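Local coordinates for protein iron transport multicopper oxidase FET3 (Saccharomyces cerevisiae, PDB 1ZPU) that oxidises ferrous to ferric iron with four bound copper ions, feeding high-affinity iron uptake through the permease FTR1, and also oxidises cuprous copper, at residues 365-376 and 474-482; 337-345 and 518-526. All coordinates share one frame; numbering follows the deposited sequence.

Interaction 1: residues 365-376 and 474-482. With NAG (2-acetamido-2-deoxy-beta-D-glucopyranose), chain B.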
loop_
_atom_site.group_PDB
_atom_site.type_symbol
_atom_site.label_atom_id
_atom_site.label_comp_id
_atom_site.label_asym_id
_atom_site.label_seq_id
_atom_site.Cartn_x
_atom_site.Cartn_y
_atom_site.Cartn_z
ATOM N N TYR A 365 -22.258 12.050 0.145
ATOM C CA TYR A 365 -21.122 11.328 0.690
ATOM C C TYR A 365 -20.236 12.210 1.566
ATOM O O TYR A 365 -19.284 11.718 2.176
ATOM C CB TYR A 365 -20.305 10.682 -0.421
ATOM C CG TYR A 365 -21.075 9.689 -1.248
ATOM C CD1 TYR A 365 -21.658 10.072 -2.448
ATOM C CD2 TYR A 365 -21.217 8.362 -0.834
ATOM C CE1 TYR A 365 -22.362 9.169 -3.214
ATOM C CE2 TYR A 365 -21.915 7.450 -1.601
ATOM C CZ TYR A 365 -22.484 7.863 -2.789
ATOM O OH TYR A 365 -23.186 6.983 -3.572
ATOM N N GLY A 366 -20.552 13.504 1.626
ATOM C CA GLY A 366 -19.842 14.435 2.493
ATOM C C GLY A 366 -18.917 15.384 1.763
ATOM O O GLY A 366 -18.498 15.120 0.629
ATOM N N SER A 367 -18.597 16.491 2.427
ATOM C CA SER A 367 -17.734 17.528 1.873
ATOM C C SER A 367 -16.273 17.352 2.297
ATOM O O SER A 367 -15.361 17.813 1.602
ATOM C CB SER A 367 -18.223 18.897 2.324
ATOM O OG SER A 367 -18.387 18.915 3.728
ATOM N N ASN A 368 -16.058 16.689 3.434
ATOM C CA ASN A 368 -14.724 16.578 4.016
ATOM C C ASN A 368 -14.169 15.163 3.873
ATOM O O ASN A 368 -13.315 14.697 4.638
ATOM C CB ASN A 368 -14.741 17.008 5.479
ATOM C CG ASN A 368 -13.534 17.824 5.849
ATOM O OD1 ASN A 368 -13.651 18.800 6.574
ATOM N ND2 ASN A 368 -12.365 17.447 5.334
ATOM N N THR A 369 -14.655 14.500 2.843
ATOM C CA THR A 369 -14.451 13.092 2.677
ATOM C C THR A 369 -13.677 12.867 1.373
ATOM O O THR A 369 -13.109 11.797 1.141
ATOM C CB THR A 369 -15.831 12.439 2.675
ATOM O OG1 THR A 369 -15.790 11.202 3.388
ATOM C CG2 THR A 369 -16.380 12.288 1.269
ATOM N N HIS A 370 -13.625 13.930 0.568
ATOM C CA HIS A 370 -13.036 13.947 -0.774
ATOM C C HIS A 370 -13.500 12.801 -1.659
ATOM O O HIS A 370 -12.678 11.998 -2.128
ATOM C CB HIS A 370 -11.510 13.991 -0.746
ATOM C CG HIS A 370 -10.935 14.985 -1.703
ATOM N ND1 HIS A 370 -9.643 15.456 -1.605
ATOM C CD2 HIS A 370 -11.496 15.633 -2.754
ATOM C CE1 HIS A 370 -9.427 16.335 -2.568
ATOM N NE2 HIS A 370 -10.536 16.464 -3.275
ATOM N N THR A 371 -14.814 12.740 -1.883
ATOM C CA THR A 371 -15.402 11.668 -2.677
ATOM C C THR A 371 -15.674 12.106 -4.104
ATOM O O THR A 371 -16.187 13.193 -4.339
ATOM C CB THR A 371 -16.673 11.083 -2.020
ATOM O OG1 THR A 371 -16.291 10.189 -0.968
ATOM C CG2 THR A 371 -17.487 10.297 -3.010
ATOM N N PHE A 372 -15.297 11.254 -5.050
ATOM C CA PHE A 372 -15.621 11.444 -6.458
ATOM C C PHE A 372 -16.478 10.291 -6.944
ATOM O O PHE A 372 -16.284 9.146 -6.519
ATOM C CB PHE A 372 -14.357 11.498 -7.299
ATOM C CG PHE A 372 -13.463 12.639 -6.961
ATOM C CD1 PHE A 372 -12.613 12.570 -5.852
ATOM C CD2 PHE A 372 -13.456 13.783 -7.750
ATOM C CE1 PHE A 372 -11.778 13.629 -5.535
ATOM C CE2 PHE A 372 -12.624 14.842 -7.450
ATOM C CZ PHE A 372 -11.780 14.769 -6.336
ATOM N N ILE A 373 -17.422 10.587 -7.833
ATOM C CA ILE A 373 -18.234 9.538 -8.438
ATOM C C ILE A 373 -17.780 9.259 -9.866
ATOM O O ILE A 373 -17.643 10.175 -10.674
ATOM C CB ILE A 373 -19.736 9.858 -8.384
ATOM C CG1 ILE A 373 -20.136 10.157 -6.939
ATOM C CG2 ILE A 373 -20.550 8.691 -8.941
ATOM C CD1 ILE A 373 -21.580 10.547 -6.776
ATOM N N LEU A 374 -17.537 7.987 -10.157
ATOM C CA LEU A 374 -17.092 7.581 -11.480
ATOM C C LEU A 374 -18.225 6.905 -12.242
ATOM O O LEU A 374 -18.971 6.124 -11.663
ATOM C CB LEU A 374 -15.893 6.639 -11.374
ATOM C CG LEU A 374 -14.730 6.976 -10.431
ATOM C CD1 LEU A 374 -13.743 5.821 -10.440
ATOM C CD2 LEU A 374 -14.035 8.287 -10.782
ATOM N N GLU A 375 -18.341 7.201 -13.538
ATOM C CA GLU A 375 -19.442 6.699 -14.373
ATOM C C GLU A 375 -19.206 5.310 -14.959
ATOM O O GLU A 375 -18.067 4.865 -15.099
ATOM C CB GLU A 375 -19.777 7.680 -15.500
ATOM C CG GLU A 375 -20.365 9.018 -15.044
ATOM C CD GLU A 375 -21.718 8.896 -14.334
ATOM O OE1 GLU A 375 -22.630 8.193 -14.844
ATOM O OE2 GLU A 375 -21.865 9.526 -13.262
ATOM N N LYS A 376 -20.310 4.662 -15.333
ATOM C CA LYS A 376 -20.362 3.240 -15.726
ATOM C C LYS A 376 -19.089 2.622 -16.280
ATOM O O LYS A 376 -18.577 1.681 -15.686
ATOM C CB LYS A 376 -21.572 2.901 -16.623
ATOM C CG LYS A 376 -22.232 4.077 -17.394
ATOM C CD LYS A 376 -23.218 3.557 -18.462
ATOM C CE LYS A 376 -23.660 4.655 -19.436
ATOM N NZ LYS A 376 -22.493 5.449 -19.944
ATOM N N GLY A 474 -5.669 11.219 1.632
ATOM C CA GLY A 474 -6.485 10.242 0.924
ATOM C C GLY A 474 -7.776 10.800 0.376
ATOM O O GLY A 474 -8.284 11.810 0.865
ATOM N N LEU A 475 -8.298 10.140 -0.650
ATOM C CA LEU A 475 -9.574 10.505 -1.254
ATOM C C LEU A 475 -10.344 9.256 -1.662
ATOM O O LEU A 475 -9.754 8.186 -1.817
ATOM C CB LEU A 475 -9.387 11.442 -2.446
ATOM C CG LEU A 475 -8.543 11.038 -3.643
ATOM C CD1 LEU A 475 -9.299 10.085 -4.523
ATOM C CD2 LEU A 475 -8.246 12.294 -4.408
ATOM N N VAL A 476 -11.654 9.396 -1.838
ATOM C CA VAL A 476 -12.521 8.243 -2.043
ATOM C C VAL A 476 -13.166 8.246 -3.430
ATOM O O VAL A 476 -13.780 9.234 -3.847
ATOM C CB VAL A 476 -13.611 8.167 -0.952
ATOM C CG1 VAL A 476 -14.520 6.969 -1.175
ATOM C CG2 VAL A 476 -12.984 8.122 0.425
ATOM N N LEU A 477 -13.020 7.130 -4.136
ATOM C CA LEU A 477 -13.628 6.948 -5.450
ATOM C C LEU A 477 -14.831 6.013 -5.376
ATOM O O LEU A 477 -14.704 4.873 -4.946
ATOM C CB LEU A 477 -12.601 6.383 -6.429
ATOM C CG LEU A 477 -11.378 7.249 -6.731
ATOM C CD1 LEU A 477 -10.522 6.567 -7.764
ATOM C CD2 LEU A 477 -11.754 8.640 -7.224
ATOM N N VAL A 478 -15.995 6.493 -5.790
ATOM C CA VAL A 478 -17.180 5.652 -5.849
ATOM C C VAL A 478 -17.455 5.340 -7.318
ATOM O O VAL A 478 -17.879 6.212 -8.087
ATOM C CB VAL A 478 -18.399 6.342 -5.182
ATOM C CG1 VAL A 478 -19.635 5.474 -5.284
ATOM C CG2 VAL A 478 -18.102 6.642 -3.738
ATOM N N GLU A 479 -17.188 4.095 -7.699
ATOM C CA GLU A 479 -17.357 3.628 -9.069
ATOM C C GLU A 479 -18.789 3.155 -9.316
ATOM O O GLU A 479 -19.292 2.308 -8.581
ATOM C CB GLU A 479 -16.400 2.481 -9.295
ATOM C CG GLU A 479 -15.820 2.402 -10.675
ATOM C CD GLU A 479 -14.426 1.799 -10.650
ATOM O OE1 GLU A 479 -13.585 2.302 -9.869
ATOM O OE2 GLU A 479 -14.176 0.828 -11.400
ATOM N N ASP A 480 -19.414 3.667 -10.377
ATOM C CA ASP A 480 -20.875 3.600 -10.574
ATOM C C ASP A 480 -21.657 2.939 -9.433
ATOM O O ASP A 480 -21.854 1.723 -9.420
ATOM C CB ASP A 480 -21.280 3.034 -11.956
ATOM C CG ASP A 480 -20.948 1.570 -12.116
ATOM O OD1 ASP A 480 -19.997 1.097 -11.459
ATOM O OD2 ASP A 480 -21.637 0.892 -12.906
ATOM N N PRO A 481 -22.095 3.758 -8.461
ATOM C CA PRO A 481 -22.871 3.292 -7.317
ATOM C C PRO A 481 -24.095 2.489 -7.734
ATOM O O PRO A 481 -24.541 1.634 -6.973
ATOM C CB PRO A 481 -23.306 4.591 -6.627
ATOM C CG PRO A 481 -23.063 5.679 -7.631
ATOM C CD PRO A 481 -21.884 5.214 -8.409
ATOM N N PHE A 482 -24.634 2.751 -8.923
ATOM C CA PHE A 482 -25.775 1.973 -9.405
ATOM C C PHE A 482 -25.358 0.550 -9.769
ATOM O O PHE A 482 -26.100 -0.397 -9.524
ATOM C CB PHE A 482 -26.489 2.660 -10.574
ATOM C CG PHE A 482 -27.105 3.990 -10.217
ATOM C CD1 PHE A 482 -26.950 5.088 -11.058
ATOM C CD2 PHE A 482 -27.831 4.149 -9.040
ATOM C CE1 PHE A 482 -27.511 6.324 -10.734
ATOM C CE2 PHE A 482 -28.393 5.379 -8.710
ATOM C CZ PHE A 482 -28.230 6.467 -9.559
HETATM C C1 NAG B . -24.835 10.870 -12.645
HETATM C C2 NAG B . -24.764 12.267 -13.277
HETATM C C3 NAG B . -25.464 12.412 -14.650
HETATM C C4 NAG B . -26.088 11.145 -15.278
HETATM C C5 NAG B . -25.944 9.869 -14.425
HETATM C C6 NAG B . -25.995 8.577 -15.238
HETATM C C7 NAG B . -24.722 13.933 -11.441
HETATM C C8 NAG B . -25.567 14.436 -10.300
HETATM N N2 NAG B . -25.371 13.231 -12.371
HETATM O O3 NAG B . -24.584 13.012 -15.587
HETATM O O4 NAG B . -27.459 11.404 -15.544
HETATM O O5 NAG B . -24.744 9.903 -13.673
HETATM O O6 NAG B . -26.386 7.517 -14.367
HETATM O O7 NAG B . -23.513 14.183 -11.486
#
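Strand 371-374 runs parallel to strand 474-479 through a ladder of backbone hydrogen bonds. Val476 N donates to His370 O (2.8 Å) and Val476 O accepts from Phe372 N; Phe372 O takes Val478 N, and Val478 O takes Leu374 N (2.7 Å). A weak bond from Asp480 N to Leu374 O ends the ladder at the N-cap of helix 481-486.

Side-chain packing follows on both faces. Thr371 turns its hydroxyl beside its own backbone N (chi1 -79°), which lays OG1 against Val476 CB at 3.4 Å and sends CG2 to Val478 CG2 at 3.8 Å. Val478 CG2 sits over one face of the Tyr365 ring, whose OH bonds to Ala359 O. On the other face Phe372 CE1 meets Leu475 CD2 at 3.9 Å, and Leu374 CD1 lies beside Glu479, whose carboxylate is held by His399 and Asn455.

The Glu375 carboxylate lies alongside the N-acetylglucosamine on Asn360 near ring oxygen O5, without a hydrogen bond. With an alanine here, a gap would probably open at O5 and C6, letting the sugar turn more freely about its link.

Outermost strand 371-374 and its inner neighbour 474-479 face strand 316-326, through Phe372 and Leu477, across the sandwich of the third cupredoxin domain.

Interaction 2: residues 337-345 and 518-526. With NAG (2-acetamido-2-deoxy-beta-D-glucopyranose), chain C; MAN (alpha-D-mannopyranose), chain J.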
loop_
_atom_site.group_PDB
_atom_site.type_symbol
_atom_site.label_atom_id
_atom_site.label_comp_id
_atom_site.label_asym_id
_atom_site.label_seq_id
_atom_site.Cartn_x
_atom_site.Cartn_y
_atom_site.Cartn_z
ATOM N N ASN A 337 -5.632 18.796 -2.640
ATOM C CA ASN A 337 -6.143 20.157 -2.823
ATOM C C ASN A 337 -6.296 20.835 -1.473
ATOM O O ASN A 337 -5.305 21.001 -0.760
ATOM C CB ASN A 337 -7.454 20.173 -3.610
ATOM C CG ASN A 337 -7.301 19.586 -5.003
ATOM O OD1 ASN A 337 -6.260 19.753 -5.652
ATOM N ND2 ASN A 337 -8.339 18.889 -5.469
ATOM N N ASN A 338 -7.521 21.186 -1.098
ATOM C CA ASN A 338 -7.743 21.843 0.187
ATOM C C ASN A 338 -8.433 20.964 1.227
ATOM O O ASN A 338 -9.020 21.474 2.183
ATOM C CB ASN A 338 -8.504 23.156 -0.005
ATOM C CG ASN A 338 -9.915 22.953 -0.558
ATOM O OD1 ASN A 338 -10.276 21.860 -1.017
ATOM N ND2 ASN A 338 -10.710 24.033 -0.540
ATOM N N ILE A 339 -8.338 19.645 1.047
ATOM C CA ILE A 339 -9.043 18.676 1.898
ATOM C C ILE A 339 -8.101 17.656 2.546
ATOM O O ILE A 339 -7.283 17.037 1.864
ATOM C CB ILE A 339 -10.158 17.942 1.091
ATOM C CG1 ILE A 339 -11.191 18.954 0.577
ATOM C CG2 ILE A 339 -10.841 16.864 1.930
ATOM C CD1 ILE A 339 -12.225 18.377 -0.365
ATOM N N THR A 340 -8.209 17.518 3.869
ATOM C CA THR A 340 -7.637 16.392 4.606
ATOM C C THR A 340 -8.755 15.395 4.769
ATOM O O THR A 340 -9.847 15.768 5.212
ATOM C CB THR A 340 -7.286 16.760 6.050
ATOM O OG1 THR A 340 -6.892 18.134 6.141
ATOM C CG2 THR A 340 -6.219 15.828 6.604
ATOM N N TYR A 341 -8.496 14.131 4.447
ATOM C CA TYR A 341 -9.519 13.112 4.618
ATOM C C TYR A 341 -9.984 13.036 6.066
ATOM O O TYR A 341 -9.181 12.836 6.982
ATOM C CB TYR A 341 -9.064 11.734 4.148
ATOM C CG TYR A 341 -10.103 10.690 4.469
ATOM C CD1 TYR A 341 -11.272 10.597 3.721
ATOM C CD2 TYR A 341 -9.944 9.827 5.551
ATOM C CE1 TYR A 341 -12.251 9.648 4.025
ATOM C CE2 TYR A 341 -10.915 8.877 5.861
ATOM C CZ TYR A 341 -12.061 8.793 5.092
ATOM O OH TYR A 341 -13.021 7.863 5.389
ATOM N N THR A 342 -11.286 13.208 6.258
ATOM C CA THR A 342 -11.890 13.095 7.568
ATOM C C THR A 342 -13.025 12.088 7.476
ATOM O O THR A 342 -14.023 12.340 6.813
ATOM C CB THR A 342 -12.406 14.450 8.052
ATOM O OG1 THR A 342 -11.538 15.493 7.579
ATOM C CG2 THR A 342 -12.457 14.474 9.563
ATOM N N ALA A 343 -12.844 10.945 8.129
ATOM C CA ALA A 343 -13.810 9.849 8.135
ATOM C C ALA A 343 -15.234 10.285 8.474
ATOM O O ALA A 343 -15.437 11.089 9.384
ATOM C CB ALA A 343 -13.359 8.766 9.098
ATOM N N PRO A 344 -16.219 9.758 7.732
ATOM C CA PRO A 344 -17.616 10.084 7.934
ATOM C C PRO A 344 -18.271 9.271 9.062
ATOM O O PRO A 344 -17.661 8.335 9.591
ATOM C CB PRO A 344 -18.241 9.737 6.585
ATOM C CG PRO A 344 -17.377 8.697 6.017
ATOM C CD PRO A 344 -16.032 8.801 6.630
ATOM N N LYS A 345 -19.501 9.642 9.422
ATOM C CA LYS A 345 -20.251 8.958 10.484
ATOM C C LYS A 345 -20.807 7.598 10.048
ATOM O O LYS A 345 -21.148 6.757 10.887
ATOM C CB LYS A 345 -21.388 9.849 10.992
ATOM C CG LYS A 345 -20.998 10.763 12.158
ATOM C CD LYS A 345 -22.029 11.859 12.411
ATOM C CE LYS A 345 -21.369 13.107 12.983
ATOM N NZ LYS A 345 -22.015 14.354 12.455
ATOM N N LEU A 518 -29.436 15.323 2.984
ATOM C CA LEU A 518 -28.565 16.501 2.955
ATOM C C LEU A 518 -28.088 16.854 4.375
ATOM O O LEU A 518 -28.886 17.087 5.285
ATOM C CB LEU A 518 -29.220 17.663 2.218
ATOM C CG LEU A 518 -29.405 17.622 0.677
ATOM C CD1 LEU A 518 -29.275 16.192 0.015
ATOM C CD2 LEU A 518 -30.840 18.268 0.372
ATOM N N THR A 519 -26.762 16.911 4.507
ATOM C CA THR A 519 -25.999 16.646 5.740
ATOM C C THR A 519 -25.879 17.764 6.799
ATOM O O THR A 519 -26.371 18.877 6.609
ATOM C CB THR A 519 -24.541 16.210 5.360
ATOM O OG1 THR A 519 -23.839 17.324 4.800
ATOM C CG2 THR A 519 -24.541 15.057 4.338
ATOM N N ASP A 520 -25.221 17.425 7.915
ATOM C CA ASP A 520 -24.775 18.346 8.967
ATOM C C ASP A 520 -23.563 17.672 9.617
ATOM O O ASP A 520 -23.599 17.319 10.799
ATOM C CB ASP A 520 -25.885 18.569 9.996
ATOM C CG ASP A 520 -27.001 19.506 9.488
ATOM O OD1 ASP A 520 -26.743 20.707 9.246
ATOM O OD2 ASP A 520 -28.150 19.043 9.339
ATOM N N LEU A 521 -22.489 17.531 8.827
ATOM C CA LEU A 521 -21.470 16.451 8.956
ATOM C C LEU A 521 -20.421 16.472 10.076
ATOM O O LEU A 521 -20.720 16.765 11.228
ATOM C CB LEU A 521 -20.757 16.200 7.603
ATOM C CG LEU A 521 -20.628 17.241 6.470
ATOM C CD1 LEU A 521 -19.950 18.555 6.852
ATOM C CD2 LEU A 521 -19.936 16.627 5.280
ATOM N N THR A 522 -19.203 16.090 9.687
ATOM C CA THR A 522 -18.032 15.930 10.552
ATOM C C THR A 522 -16.793 16.457 9.784
ATOM O O THR A 522 -16.247 15.777 8.912
ATOM C CB THR A 522 -17.878 14.431 11.031
ATOM O OG1 THR A 522 -16.661 14.248 11.759
ATOM C CG2 THR A 522 -17.902 13.443 9.868
ATOM N N GLY A 523 -16.387 17.690 10.100
ATOM C CA GLY A 523 -15.387 18.417 9.305
ATOM C C GLY A 523 -13.947 18.394 9.809
ATOM O O GLY A 523 -13.664 17.921 10.916
ATOM N N GLU A 524 -13.040 18.901 8.978
ATOM C CA GLU A 524 -11.667 19.159 9.377
ATOM C C GLU A 524 -11.581 20.473 10.159
ATOM O O GLU A 524 -12.459 21.337 10.038
ATOM C CB GLU A 524 -10.752 19.218 8.155
ATOM C CG GLU A 524 -11.130 20.261 7.115
ATOM C CD GLU A 524 -10.329 20.148 5.828
ATOM O OE1 GLU A 524 -10.152 19.021 5.300
ATOM O OE2 GLU A 524 -9.869 21.197 5.333
ATOM N N ASN A 525 -10.524 20.618 10.958
ATOM C CA ASN A 525 -10.258 21.860 11.680
ATOM C C ASN A 525 -10.094 23.002 10.671
ATOM O O ASN A 525 -9.606 22.789 9.559
ATOM C CB ASN A 525 -9.038 21.696 12.607
ATOM C CG ASN A 525 -9.287 20.688 13.757
ATOM O OD1 ASN A 525 -8.814 19.558 13.735
ATOM N ND2 ASN A 525 -10.036 21.110 14.754
ATOM N N VAL A 526 -10.546 24.200 11.024
ATOM C CA VAL A 526 -10.561 25.281 10.033
ATOM C C VAL A 526 -9.180 25.834 9.665
ATOM O O VAL A 526 -8.175 25.517 10.315
ATOM C CB VAL A 526 -11.612 26.390 10.313
ATOM C CG1 VAL A 526 -12.882 26.153 9.457
ATOM C CG2 VAL A 526 -11.939 26.504 11.812
HETATM C C1 NAG C . -12.073 23.749 -0.168
HETATM C C2 NAG C . -13.043 23.869 1.007
HETATM C C3 NAG C . -14.474 24.184 0.533
HETATM C C4 NAG C . -14.525 24.900 -0.816
HETATM C C5 NAG C . -13.719 24.153 -1.886
HETATM C C6 NAG C . -12.995 25.084 -2.859
HETATM C C7 NAG C . -13.439 22.463 2.987
HETATM C C8 NAG C . -14.887 22.091 3.219
HETATM N N2 NAG C . -13.019 22.607 1.728
HETATM O O3 NAG C . -15.160 24.953 1.501
HETATM O O4 NAG C . -15.867 24.981 -1.230
HETATM O O5 NAG C . -12.781 23.262 -1.293
HETATM O O6 NAG C . -13.904 26.037 -3.358
HETATM O O7 NAG C . -12.679 22.621 3.938
HETATM C C1 MAN J . -16.366 16.405 15.969
HETATM C C2 MAN J . -15.036 16.729 15.273
HETATM C C3 MAN J . -15.207 18.175 14.790
HETATM C C4 MAN J . -15.906 19.047 15.872
HETATM C C5 MAN J . -15.906 18.385 17.267
HETATM C C6 MAN J . -16.650 19.203 18.336
HETATM O O2 MAN J . -14.678 15.862 14.218
HETATM O O3 MAN J . -15.938 18.149 13.570
HETATM O O4 MAN J . -15.333 20.339 16.022
HETATM O O5 MAN J . -16.349 17.018 17.256
HETATM O O6 MAN J . -17.320 20.308 17.752
#
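Glu524 brings its carboxylate up against the backbone of Ile339 and Thr340, and this is the tight end of the contact. Thr340 N donates to Glu524 OE1 at 2.8 Å, meeting the oxygen on its syn side, 22° out of the carboxylate plane; Thr340 OG1 adds a long, weak bond to the same oxygen. The side chain starts between its backbone N and carbonyl carbon (chi1 58°) and then runs extended, which carries OE1 across to Thr340. Thr342 OG1 packs on Glu524 CB at 3.9 Å while bonding back to Thr340 O (2.9 Å), a bond within its own segment. Phe335 of strand 332-336 touches both Thr340 and Glu524.

Neither segment has regular structure: the tail at the end of the ectodomain is strapped across the loop that leaves strand 332-336 in the third cupredoxin domain. Thr522 marks the change in character. Its methyl CG2 presses on Ala343 O (3.4 Å) and Pro344 CA, while OG1 merely approaches O2 of a glycan mannose, at 3.5 Å.

Farther along, the packing thins out. Exposed Lys345 reaches back with its ammonium group, NZ bonding Leu521 O at 3.0 Å from well above the carbonyl plane (69°), and CE passes the same carbonyl. Sugars also border the opposite end of the contact, where Asn338 ND2 is joined covalently to C1 of an N-acetylglucosamine whose acetamide lies near the Glu524 carboxylate without a hydrogen bond to it.

How the interactions relate
Interaction 1 is mostly buried sheet structure, whereas interaction 2 is a partly exposed loop-on-loop contact edged by glycans. In the first, a repeating backbone ladder and largely apolar aliphatic and aromatic side chains do the work, and a sugar borders it at Glu375 and Phe482; in the second, a carboxylate, a lysine and threonines make isolated bonds. Interaction 1 and the 337-345 loop belong to the third cupredoxin domain, and 518-526 is the ectodomain tail laid on it. The two contacts share a border at Asn368, just ahead of strand 371-374. Its OD1 probably accepts a hydrogen bond from Glu524 N, and its O probably one from Thr342 N, so one residue joins both segments of interaction 2 to the start of the edge strand. Ser367 and Leu521 pack nearby.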